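Local coordinates for protein 1,4-dihydroxy-2-naphthoyl-CoA hydrolase (Escherichia coli, PDB 1VH5) that hydrolyses 1,4-dihydroxy-2-naphthoyl-CoA to 1,4-dihydroxy-2-naphthoate and CoA in menaquinone biosynthesis, and also acts on a wide range of other acyl-CoA thioesters, at residues A[4-15]-A[28-38]; A[97-105]-A[116-124]. All blocks are in the same frame, centred on the assembly; numbering follows the deposited sequence. Where two conformers were deposited one is given.

Interaction 1 (A[4-15]-A[28-38]); sequences IWKRKITLEALN and IRFEHIGDDTL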
loop_
_atom_site.group_PDB
_atom_site.type_symbol
_atom_site.label_atom_id
_atom_site.label_comp_id
_atom_site.label_asym_id
_atom_site.label_seq_id
_atom_site.Cartn_x
_atom_site.Cartn_y
_atom_site.Cartn_z
ATOM N N ILE A 4 3.587 -20.431 16.624
ATOM C CA ILE A 4 3.117 -19.133 17.165
ATOM C C ILE A 4 1.600 -18.984 17.168
ATOM O O ILE A 4 1.057 -18.163 17.895
ATOM C CB ILE A 4 3.780 -17.953 16.413
ATOM C CG1 ILE A 4 3.250 -17.848 14.963
ATOM C CG2 ILE A 4 5.326 -18.023 16.524
ATOM C CD1 ILE A 4 3.861 -16.700 14.207
ATOM N N TRP A 5 0.891 -19.763 16.340
ATOM C CA TRP A 5 -0.532 -19.473 16.145
ATOM C C TRP A 5 -1.363 -19.884 17.342
ATOM O O TRP A 5 -1.054 -20.900 18.016
ATOM C CB TRP A 5 -1.110 -20.177 14.911
ATOM C CG TRP A 5 -0.183 -20.099 13.717
ATOM C CD1 TRP A 5 0.463 -21.137 13.105
ATOM C CD2 TRP A 5 0.196 -18.915 12.997
ATOM N NE1 TRP A 5 1.233 -20.674 12.071
ATOM C CE2 TRP A 5 1.088 -19.316 11.979
ATOM C CE3 TRP A 5 -0.105 -17.553 13.134
ATOM C CZ2 TRP A 5 1.661 -18.417 11.091
ATOM C CZ3 TRP A 5 0.480 -16.649 12.257
ATOM C CH2 TRP A 5 1.347 -17.094 11.238
ATOM N N LYS A 6 -2.415 -19.108 17.586
ATOM C CA LYS A 6 -3.441 -19.427 18.590
ATOM C C LYS A 6 -4.730 -19.932 17.985
ATOM O O LYS A 6 -5.620 -20.414 18.691
ATOM C CB LYS A 6 -3.745 -18.225 19.467
ATOM C CG LYS A 6 -2.602 -17.817 20.356
ATOM C CD LYS A 6 -3.109 -16.756 21.302
ATOM C CE LYS A 6 -2.082 -16.296 22.277
ATOM N NZ LYS A 6 -2.874 -15.509 23.251
ATOM N N ARG A 7 -4.835 -19.836 16.672
ATOM C CA ARG A 7 -6.027 -20.282 15.968
ATOM C C ARG A 7 -5.571 -21.196 14.877
ATOM O O ARG A 7 -4.524 -20.993 14.276
ATOM C CB ARG A 7 -6.777 -19.119 15.318
ATOM C CG ARG A 7 -7.217 -17.995 16.227
ATOM C CD ARG A 7 -7.987 -16.919 15.501
ATOM N NE ARG A 7 -8.156 -15.684 16.255
ATOM C CZ ARG A 7 -9.158 -15.417 17.073
ATOM N NH1 ARG A 7 -9.204 -14.256 17.697
ATOM N NH2 ARG A 7 -10.145 -16.302 17.267
ATOM N N LYS A 8 -6.380 -22.210 14.592
ATOM C CA LYS A 8 -6.097 -23.073 13.450
ATOM C C LYS A 8 -6.916 -22.603 12.243
ATOM O O LYS A 8 -8.072 -22.214 12.362
ATOM C CB LYS A 8 -6.393 -24.545 13.795
ATOM C CG LYS A 8 -5.843 -25.551 12.778
ATOM C CD LYS A 8 -4.373 -25.878 13.040
ATOM C CE LYS A 8 -4.194 -27.169 13.834
ATOM N NZ LYS A 8 -2.763 -27.370 14.190
ATOM N N ILE A 9 -6.283 -22.600 11.087
ATOM C CA ILE A 9 -6.961 -22.287 9.836
ATOM C C ILE A 9 -6.346 -23.104 8.709
ATOM O O ILE A 9 -5.150 -23.375 8.719
ATOM C CB ILE A 9 -6.912 -20.739 9.560
ATOM C CG1 ILE A 9 -8.023 -20.322 8.595
ATOM C CG2 ILE A 9 -5.525 -20.270 9.079
ATOM C CD1 ILE A 9 -8.233 -18.800 8.551
ATOM N N THR A 10 -7.182 -23.548 7.770
ATOM C CA THR A 10 -6.677 -24.165 6.550
ATOM C C THR A 10 -6.346 -23.071 5.550
ATOM O O THR A 10 -6.851 -21.947 5.671
ATOM C CB THR A 10 -7.728 -25.074 5.908
ATOM O OG1 THR A 10 -8.957 -24.342 5.766
ATOM C CG2 THR A 10 -8.051 -26.272 6.817
ATOM N N LEU A 11 -5.532 -23.415 4.553
ATOM C CA LEU A 11 -5.267 -22.514 3.434
ATOM C C LEU A 11 -6.555 -22.151 2.714
ATOM O O LEU A 11 -6.766 -21.021 2.311
ATOM C CB LEU A 11 -4.255 -23.113 2.454
ATOM C CG LEU A 11 -2.768 -22.916 2.750
ATOM C CD1 LEU A 11 -1.927 -23.572 1.663
ATOM C CD2 LEU A 11 -2.349 -21.450 2.960
ATOM N N GLU A 12 -7.439 -23.134 2.573
ATOM C CA GLU A 12 -8.743 -22.907 1.985
ATOM C C GLU A 12 -9.545 -21.794 2.672
ATOM O O GLU A 12 -10.085 -20.910 2.000
ATOM C CB GLU A 12 -9.550 -24.212 2.020
ATOM C CG GLU A 12 -9.659 -24.925 0.686
ATOM C CD GLU A 12 -10.539 -26.149 0.794
ATOM O OE1 GLU A 12 -11.782 -25.986 0.868
ATOM O OE2 GLU A 12 -9.979 -27.267 0.850
ATOM N N ALA A 13 -9.666 -21.859 3.999
ATOM C CA ALA A 13 -10.478 -20.886 4.735
ATOM C C ALA A 13 -9.805 -19.499 4.745
ATOM O O ALA A 13 -10.488 -18.469 4.719
ATOM C CB ALA A 13 -10.789 -21.385 6.168
ATOM N N LEU A 14 -8.473 -19.505 4.754
ATOM C CA LEU A 14 -7.667 -18.282 4.647
ATOM C C LEU A 14 -7.968 -17.592 3.305
ATOM O O LEU A 14 -8.299 -16.408 3.246
ATOM C CB LEU A 14 -6.185 -18.647 4.724
ATOM C CG LEU A 14 -5.093 -17.680 5.141
ATOM C CD1 LEU A 14 -5.641 -16.748 6.211
ATOM C CD2 LEU A 14 -3.856 -18.430 5.648
ATOM N N ASN A 15 -7.904 -18.365 2.221
ATOM C CA ASN A 15 -8.158 -17.832 0.892
ATOM C C ASN A 15 -9.602 -17.417 0.655
ATOM O O ASN A 15 -9.864 -16.518 -0.136
ATOM C CB ASN A 15 -7.648 -18.795 -0.171
ATOM C CG ASN A 15 -6.167 -18.688 -0.332
ATOM O OD1 ASN A 15 -5.650 -17.567 -0.422
ATOM N ND2 ASN A 15 -5.448 -19.795 -0.262
ATOM N N ILE A 28 -4.476 -12.030 -4.614
ATOM C CA ILE A 28 -3.548 -12.444 -3.576
ATOM C C ILE A 28 -3.965 -13.844 -3.085
ATOM O O ILE A 28 -5.150 -14.053 -2.756
ATOM C CB ILE A 28 -3.533 -11.377 -2.459
ATOM C CG1 ILE A 28 -2.848 -10.109 -2.996
ATOM C CG2 ILE A 28 -2.770 -11.877 -1.236
ATOM C CD1 ILE A 28 -3.067 -8.831 -2.121
ATOM N N ARG A 29 -3.002 -14.770 -3.034
ATOM C CA ARG A 29 -3.279 -16.161 -2.687
ATOM C C ARG A 29 -2.339 -16.556 -1.553
ATOM O O ARG A 29 -1.115 -16.548 -1.716
ATOM C CB ARG A 29 -2.983 -17.089 -3.880
ATOM C CG ARG A 29 -3.568 -16.721 -5.225
ATOM C CD ARG A 29 -3.568 -17.879 -6.222
ATOM N NE ARG A 29 -3.953 -17.461 -7.569
ATOM C CZ ARG A 29 -3.321 -17.789 -8.695
ATOM N NH1 ARG A 29 -3.778 -17.342 -9.862
ATOM N NH2 ARG A 29 -2.230 -18.543 -8.660
ATOM N N PHE A 30 -2.910 -16.969 -0.424
ATOM C CA PHE A 30 -2.089 -17.604 0.622
ATOM C C PHE A 30 -1.607 -18.988 0.160
ATOM O O PHE A 30 -2.389 -19.770 -0.377
ATOM C CB PHE A 30 -2.875 -17.678 1.950
ATOM C CG PHE A 30 -3.062 -16.330 2.561
ATOM C CD1 PHE A 30 -4.122 -15.494 2.191
ATOM C CD2 PHE A 30 -2.135 -15.849 3.452
ATOM C CE1 PHE A 30 -4.252 -14.204 2.724
ATOM C CE2 PHE A 30 -2.231 -14.557 3.962
ATOM C CZ PHE A 30 -3.298 -13.758 3.639
ATOM N N GLU A 31 -0.326 -19.249 0.342
ATOM C CA GLU A 31 0.335 -20.442 -0.191
ATOM C C GLU A 31 0.898 -21.354 0.874
ATOM O O GLU A 31 1.134 -22.545 0.610
ATOM C CB GLU A 31 1.522 -20.033 -1.045
ATOM C CG GLU A 31 1.226 -19.054 -2.153
ATOM C CD GLU A 31 1.129 -19.709 -3.506
ATOM O OE1 GLU A 31 1.349 -20.931 -3.591
ATOM O OE2 GLU A 31 0.854 -19.001 -4.480
ATOM N N HIS A 32 1.253 -20.822 2.044
ATOM C CA HIS A 32 1.937 -21.635 3.032
ATOM C C HIS A 32 1.714 -21.085 4.424
ATOM O O HIS A 32 1.886 -19.875 4.647
ATOM C CB HIS A 32 3.434 -21.701 2.698
ATOM C CG HIS A 32 4.262 -22.383 3.737
ATOM N ND1 HIS A 32 4.260 -23.751 3.891
ATOM C CD2 HIS A 32 5.137 -21.902 4.652
ATOM C CE1 HIS A 32 5.083 -24.078 4.875
ATOM N NE2 HIS A 32 5.631 -22.974 5.346
ATOM N N ILE A 33 1.283 -21.942 5.345
ATOM C CA ILE A 33 1.248 -21.630 6.776
ATOM C C ILE A 33 2.255 -22.519 7.482
ATOM O O ILE A 33 2.017 -23.737 7.685
ATOM C CB ILE A 33 -0.140 -21.888 7.398
ATOM C CG1 ILE A 33 -1.270 -21.265 6.569
ATOM C CG2 ILE A 33 -0.174 -21.353 8.833
ATOM C CD1 ILE A 33 -2.659 -21.716 7.048
ATOM N N GLY A 34 3.374 -21.957 7.860
ATOM C CA GLY A 34 4.338 -22.689 8.660
ATOM C C GLY A 34 4.068 -22.529 10.135
ATOM O O GLY A 34 3.131 -21.858 10.527
ATOM N N ASP A 35 4.894 -23.142 10.970
ATOM C CA ASP A 35 4.725 -22.970 12.410
ATOM C C ASP A 35 4.851 -21.513 12.835
ATOM O O ASP A 35 4.209 -21.080 13.803
ATOM C CB ASP A 35 5.762 -23.805 13.154
ATOM C CG ASP A 35 5.396 -25.266 13.222
ATOM O OD1 ASP A 35 6.237 -26.042 13.713
ATOM O OD2 ASP A 35 4.308 -25.695 12.829
ATOM N N ASP A 36 5.690 -20.773 12.119
ATOM C CA ASP A 36 6.003 -19.409 12.555
ATOM C C ASP A 36 6.141 -18.424 11.404
ATOM O O ASP A 36 6.757 -17.369 11.594
ATOM C CB ASP A 36 7.257 -19.396 13.486
ATOM C CG ASP A 36 8.494 -19.967 12.823
ATOM O OD1 ASP A 36 9.479 -20.325 13.527
ATOM O OD2 ASP A 36 8.600 -20.094 11.600
ATOM N N THR A 37 5.605 -18.786 10.237
ATOM C CA THR A 37 5.644 -17.905 9.070
ATOM C C THR A 37 4.373 -18.064 8.281
ATOM O O THR A 37 3.703 -19.086 8.353
ATOM C CB THR A 37 6.838 -18.146 8.146
ATOM O OG1 THR A 37 6.809 -19.486 7.657
ATOM C CG2 THR A 37 8.173 -18.038 8.889
ATOM N N LEU A 38 4.032 -17.027 7.516
ATOM C CA LEU A 38 2.875 -17.085 6.623
ATOM C C LEU A 38 3.288 -16.541 5.254
ATOM O O LEU A 38 3.925 -15.488 5.184
ATOM C CB LEU A 38 1.704 -16.330 7.242
ATOM C CG LEU A 38 0.345 -16.391 6.563
ATOM C CD1 LEU A 38 -0.211 -17.826 6.471
ATOM C CD2 LEU A 38 -0.618 -15.470 7.282
HETATM O O HOH W 1 -6.577 -14.966 -0.545
#

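Interaction 2 (A[97-105]-A[116-124]); sequences EGRVRGVCK and WQIEIFDEK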
loop_
_atom_site.group_PDB
_atom_site.type_symbol
_atom_site.label_atom_id
_atom_site.label_comp_id
_atom_site.label_asym_id
_atom_site.label_seq_id
_atom_site.Cartn_x
_atom_site.Cartn_y
_atom_site.Cartn_z
ATOM N N GLU A 97 6.883 -9.069 -13.915
ATOM C CA GLU A 97 6.126 -10.224 -14.409
ATOM C C GLU A 97 6.072 -11.329 -13.376
ATOM O O GLU A 97 6.681 -11.234 -12.301
ATOM C CB GLU A 97 6.709 -10.728 -15.719
ATOM C CG GLU A 97 8.064 -11.372 -15.530
ATOM C CD GLU A 97 8.909 -11.429 -16.785
ATOM O OE1 GLU A 97 8.373 -11.767 -17.868
ATOM O OE2 GLU A 97 10.122 -11.147 -16.684
ATOM N N GLY A 98 5.296 -12.362 -13.683
ATOM C CA GLY A 98 5.088 -13.462 -12.772
ATOM C C GLY A 98 4.341 -13.066 -11.520
ATOM O O GLY A 98 3.472 -12.206 -11.556
ATOM N N ARG A 99 4.659 -13.744 -10.424
ATOM C CA ARG A 99 4.030 -13.483 -9.137
ATOM C C ARG A 99 5.125 -13.164 -8.172
ATOM O O ARG A 99 6.199 -13.744 -8.256
ATOM C CB ARG A 99 3.233 -14.683 -8.628
ATOM C CG ARG A 99 2.075 -15.094 -9.551
ATOM C CD ARG A 99 1.295 -16.287 -9.035
ATOM N NE ARG A 99 0.537 -15.995 -7.814
ATOM C CZ ARG A 99 -0.655 -15.435 -7.798
ATOM N NH1 ARG A 99 -1.273 -15.223 -6.653
ATOM N NH2 ARG A 99 -1.259 -15.092 -8.941
ATOM N N VAL A 100 4.849 -12.252 -7.254
ATOM C CA VAL A 100 5.777 -12.029 -6.141
ATOM C C VAL A 100 5.262 -12.727 -4.908
ATOM O O VAL A 100 4.085 -13.036 -4.824
ATOM C CB VAL A 100 5.992 -10.498 -5.842
ATOM C CG1 VAL A 100 6.739 -9.857 -6.998
ATOM C CG2 VAL A 100 4.684 -9.782 -5.502
ATOM N N ARG A 101 6.184 -13.021 -3.995
ATOM C CA ARG A 101 5.839 -13.773 -2.787
ATOM C C ARG A 101 6.197 -12.993 -1.527
ATOM O O ARG A 101 7.356 -12.611 -1.358
ATOM C CB ARG A 101 6.557 -15.114 -2.784
ATOM C CG ARG A 101 6.224 -16.011 -1.555
ATOM C CD ARG A 101 7.057 -17.309 -1.530
ATOM N NE ARG A 101 6.718 -18.122 -2.683
ATOM C CZ ARG A 101 5.825 -19.092 -2.665
ATOM N NH1 ARG A 101 5.536 -19.731 -3.797
ATOM N NH2 ARG A 101 5.207 -19.412 -1.536
ATOM N N GLY A 102 5.217 -12.777 -0.662
ATOM C CA GLY A 102 5.501 -12.209 0.648
ATOM C C GLY A 102 5.674 -13.293 1.691
ATOM O O GLY A 102 4.876 -14.246 1.750
ATOM N N VAL A 103 6.700 -13.109 2.506
ATOM C CA VAL A 103 7.048 -14.049 3.565
ATOM C C VAL A 103 6.990 -13.241 4.863
ATOM O O VAL A 103 7.758 -12.296 5.025
ATOM C CB VAL A 103 8.501 -14.637 3.395
ATOM C CG1 VAL A 103 8.804 -15.607 4.500
ATOM C CG2 VAL A 103 8.685 -15.321 2.014
ATOM N N CYS A 104 6.069 -13.599 5.753
ATOM C CA CYS A 104 5.799 -12.798 6.948
ATOM C C CYS A 104 6.249 -13.595 8.173
ATOM O O CYS A 104 5.873 -14.775 8.316
ATOM C CB CYS A 104 4.283 -12.551 6.999
ATOM S SG CYS A 104 3.672 -11.692 8.462
ATOM N N LYS A 105 7.024 -12.960 9.049
ATOM C CA LYS A 105 7.472 -13.583 10.307
ATOM C C LYS A 105 7.263 -12.558 11.459
ATOM O O LYS A 105 7.302 -11.357 11.234
ATOM C CB LYS A 105 8.955 -13.975 10.217
ATOM C CG LYS A 105 9.939 -12.831 10.460
ATOM C CD LYS A 105 11.363 -13.375 10.478
ATOM C CE LYS A 105 12.353 -12.259 10.787
ATOM N NZ LYS A 105 13.774 -12.725 10.729
ATOM N N TRP A 116 5.239 -7.267 12.786
ATOM C CA TRP A 116 5.429 -8.290 11.769
ATOM C C TRP A 116 6.428 -7.763 10.743
ATOM O O TRP A 116 6.361 -6.574 10.374
ATOM C CB TRP A 116 4.077 -8.559 11.091
ATOM C CG TRP A 116 3.099 -9.230 11.997
ATOM C CD1 TRP A 116 2.142 -8.660 12.762
ATOM C CD2 TRP A 116 3.095 -10.616 12.322
ATOM N NE1 TRP A 116 1.471 -9.618 13.502
ATOM C CE2 TRP A 116 2.069 -10.826 13.268
ATOM C CE3 TRP A 116 3.865 -11.715 11.899
ATOM C CZ2 TRP A 116 1.763 -12.091 13.783
ATOM C CZ3 TRP A 116 3.553 -12.991 12.405
ATOM C CH2 TRP A 116 2.507 -13.154 13.340
ATOM N N GLN A 117 7.322 -8.628 10.266
ATOM C CA GLN A 117 8.209 -8.283 9.156
ATOM C C GLN A 117 7.724 -9.060 7.932
ATOM O O GLN A 117 7.551 -10.302 7.974
ATOM C CB GLN A 117 9.632 -8.646 9.497
ATOM C CG GLN A 117 10.698 -8.229 8.439
ATOM C CD GLN A 117 12.092 -8.304 9.053
ATOM O OE1 GLN A 117 12.509 -7.414 9.791
ATOM N NE2 GLN A 117 12.768 -9.380 8.809
ATOM N N ILE A 118 7.499 -8.353 6.820
ATOM C CA ILE A 118 7.128 -9.036 5.600
ATOM C C ILE A 118 8.142 -8.673 4.515
ATOM O O ILE A 118 8.319 -7.490 4.173
ATOM C CB ILE A 118 5.708 -8.701 5.111
ATOM C CG1 ILE A 118 4.649 -8.829 6.221
ATOM C CG2 ILE A 118 5.417 -9.606 3.880
ATOM C CD1 ILE A 118 4.492 -7.571 7.091
ATOM N N GLU A 119 8.807 -9.698 3.965
ATOM C CA GLU A 119 9.731 -9.494 2.856
ATOM C C GLU A 119 9.068 -10.038 1.594
ATOM O O GLU A 119 8.448 -11.115 1.616
ATOM C CB GLU A 119 11.070 -10.192 3.122
ATOM C CG GLU A 119 11.921 -9.554 4.223
ATOM C CD GLU A 119 13.241 -10.302 4.459
ATOM O OE1 GLU A 119 13.271 -11.559 4.366
ATOM O OE2 GLU A 119 14.269 -9.642 4.744
ATOM N N ILE A 120 9.190 -9.288 0.493
ATOM C CA ILE A 120 8.524 -9.684 -0.746
ATOM C C ILE A 120 9.590 -9.925 -1.784
ATOM O O ILE A 120 10.454 -9.085 -2.021
ATOM C CB ILE A 120 7.569 -8.578 -1.183
ATOM C CG1 ILE A 120 6.482 -8.413 -0.099
ATOM C CG2 ILE A 120 6.970 -8.887 -2.612
ATOM C CD1 ILE A 120 5.658 -7.240 -0.288
ATOM N N PHE A 121 9.528 -11.094 -2.412
ATOM C CA PHE A 121 10.543 -11.579 -3.353
ATOM C C PHE A 121 9.912 -11.813 -4.721
ATOM O O PHE A 121 8.731 -12.146 -4.845
ATOM C CB PHE A 121 11.172 -12.913 -2.886
ATOM C CG PHE A 121 11.788 -12.849 -1.513
ATOM C CD1 PHE A 121 10.983 -13.031 -0.375
ATOM C CD2 PHE A 121 13.128 -12.583 -1.360
ATOM C CE1 PHE A 121 11.526 -12.945 0.908
ATOM C CE2 PHE A 121 13.696 -12.489 -0.063
ATOM C CZ PHE A 121 12.878 -12.700 1.058
ATOM N N ASP A 122 10.712 -11.659 -5.762
ATOM C CA ASP A 122 10.267 -12.044 -7.106
ATOM C C ASP A 122 10.474 -13.541 -7.335
ATOM O O ASP A 122 10.941 -14.258 -6.455
ATOM C CB ASP A 122 10.963 -11.170 -8.167
ATOM C CG ASP A 122 12.455 -11.422 -8.266
ATOM O OD1 ASP A 122 13.178 -10.529 -8.804
ATOM O OD2 ASP A 122 12.988 -12.485 -7.861
ATOM N N GLU A 123 10.127 -14.018 -8.539
ATOM C CA GLU A 123 10.183 -15.457 -8.832
ATOM C C GLU A 123 11.583 -16.057 -8.805
ATOM O O GLU A 123 11.739 -17.279 -8.641
ATOM C CB GLU A 123 9.462 -15.782 -10.146
ATOM C CG GLU A 123 7.988 -15.455 -10.075
ATOM C CD GLU A 123 7.177 -15.927 -11.263
ATOM O OE1 GLU A 123 7.711 -15.987 -12.414
ATOM O OE2 GLU A 123 5.983 -16.224 -11.038
ATOM N N LYS A 124 12.597 -15.206 -8.939
ATOM C CA LYS A 124 13.989 -15.615 -8.847
ATOM C C LYS A 124 14.545 -15.548 -7.426
ATOM O O LYS A 124 15.746 -15.744 -7.220
ATOM C CB LYS A 124 14.864 -14.775 -9.793
ATOM C CG LYS A 124 14.706 -15.150 -11.277
ATOM C CD LYS A 124 15.503 -14.215 -12.197
ATOM C CE LYS A 124 15.105 -14.414 -13.668
ATOM N NZ LYS A 124 15.622 -13.332 -14.563
HETATM O O HOH W 2 8.375 -12.106 -10.026
HETATM O O HOH W 3 15.249 -10.436 10.034
#

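Interaction 1 (A[4-15]-A[28-38])
I4 and N15, near the two ends of 4-15, are bonded to 28-38 at D35 and F30, and the chain between them runs antiparallel to its partner. The axes of helix 11-15 and strand 29-33 approach to 8.1 Å at 158°. Backbone I4 N donates to D35 O at 3.0 Å. At the far end the carboxamide of N15 pairs with the backbone of F30 in both directions: OD1 accepts from F30 N on a lone pair at 2.8 Å, and ND2, with the acceptor in the amide plane, gives a nearly straight bond (176°) to F30 O. A water joins the same OD1 to I28 O. This double grip fixes the rotation of the amide.

W5 is held by its edge. Its NE1 points in the ring plane at G34 O, 2.7 Å away, while I4 CG1 lies over the centre of one face; T37 O meets the rim near CZ2, and I33 CG2 approaches obliquely. Between these polar ends the packing is mostly apolar. L14, with CG anti to the backbone N (chi1 -157°), sets that carbon over the F30 ring, 3.9 Å from its centroid, in a CH-pi contact. From there its CD2 reaches I33 CD1 tip to tip and also touches L38 CD1. I33 CD1 meets I9 CG2 as well, and L11 sends CD1 to E31 O and CD2 to F30 CB and I33 CG1. T10 N-caps the helix through OG1, which accepts from A13 N.

Helix 57-74 continues this apolar layer, touching W5, I9 and L14. The strand carries a classic bulge, where E31 and H32 both sit opposite E39 on strand 38-43. The N-terminal segment thus packs across the edge strand 29-33 of a hotdog-fold sheet, beside the long helix that such sheets wrap.

Interaction 2 (A[97-105]-A[116-124])
V103 pairs with E119, R101 with F121 and K105 with Q117 as the hydrogen-bonded pairs of an antiparallel ladder, two neighbouring strands in the curved sheet of the hotdog fold. The strands run at 158°, and the non-hydrogen-bonded pairs G102-I120 and C104-I118 bring their CA atoms to 4.2 Å.

The two faces differ in relief. On the one carrying C104, I118 and I120, G102 is the hollow: I120 CG1 lies 4.0 Å from G102 CA, with I118 CG2 beside it, and a CB on G102 would be tight against that methyl. I120 CG2 turns to V100 and meets its CB at 3.7 Å. Helix 57-74 covers this side, touching V100, C104, W116 and I120. With SG anti to the backbone N (chi1 175°), C104 becomes a bump between I118 CG1 and the indole of W116, its sulfur 3.4 Å from W116 CE3 in an oblique sulfur-aromatic contact. An alanine in place of W116 would remove the indole and would probably leave a gap beside the C104 sulfur and Q114 without the NE1 donor that it accepts from.

On the other face F121 offers CE1 to V103 CG2, which approaches obliquely, and R101 O sits at the ring's edge. K105 and Q117 lie side by side, and one water accepts from both K105 NZ and Q117 NE2. Beyond the ladder E123 extends its carboxylate to G98, whose missing side chain matters, since a CB there would clash with the carboxylate. E123 OE2 takes the backbone N-H of R99 at 2.9 Å, met from above the carboxylate plane.

Interactions 1 and 2 have centres 15 Å apart and reach the same sheet, where strand 38-43 stands between strands 29-33 and 99-106. They also touch directly: L38 O lies 2.9 Å from C104 N, a probable hydrogen bond, and T37 CB packs 3.5 Å from C104 O. Farther along, E31 CB of interaction 1 packs 3.8 Å from R101 NH2 of interaction 2. Both contacts come close to the substrate site, with the side chains of I4 and W116 each about 4 Å from that of substrate-binding L109. In interaction 1, the I28 side chain is about 9 Å from that of E65, the probable nucleophile or proton acceptor.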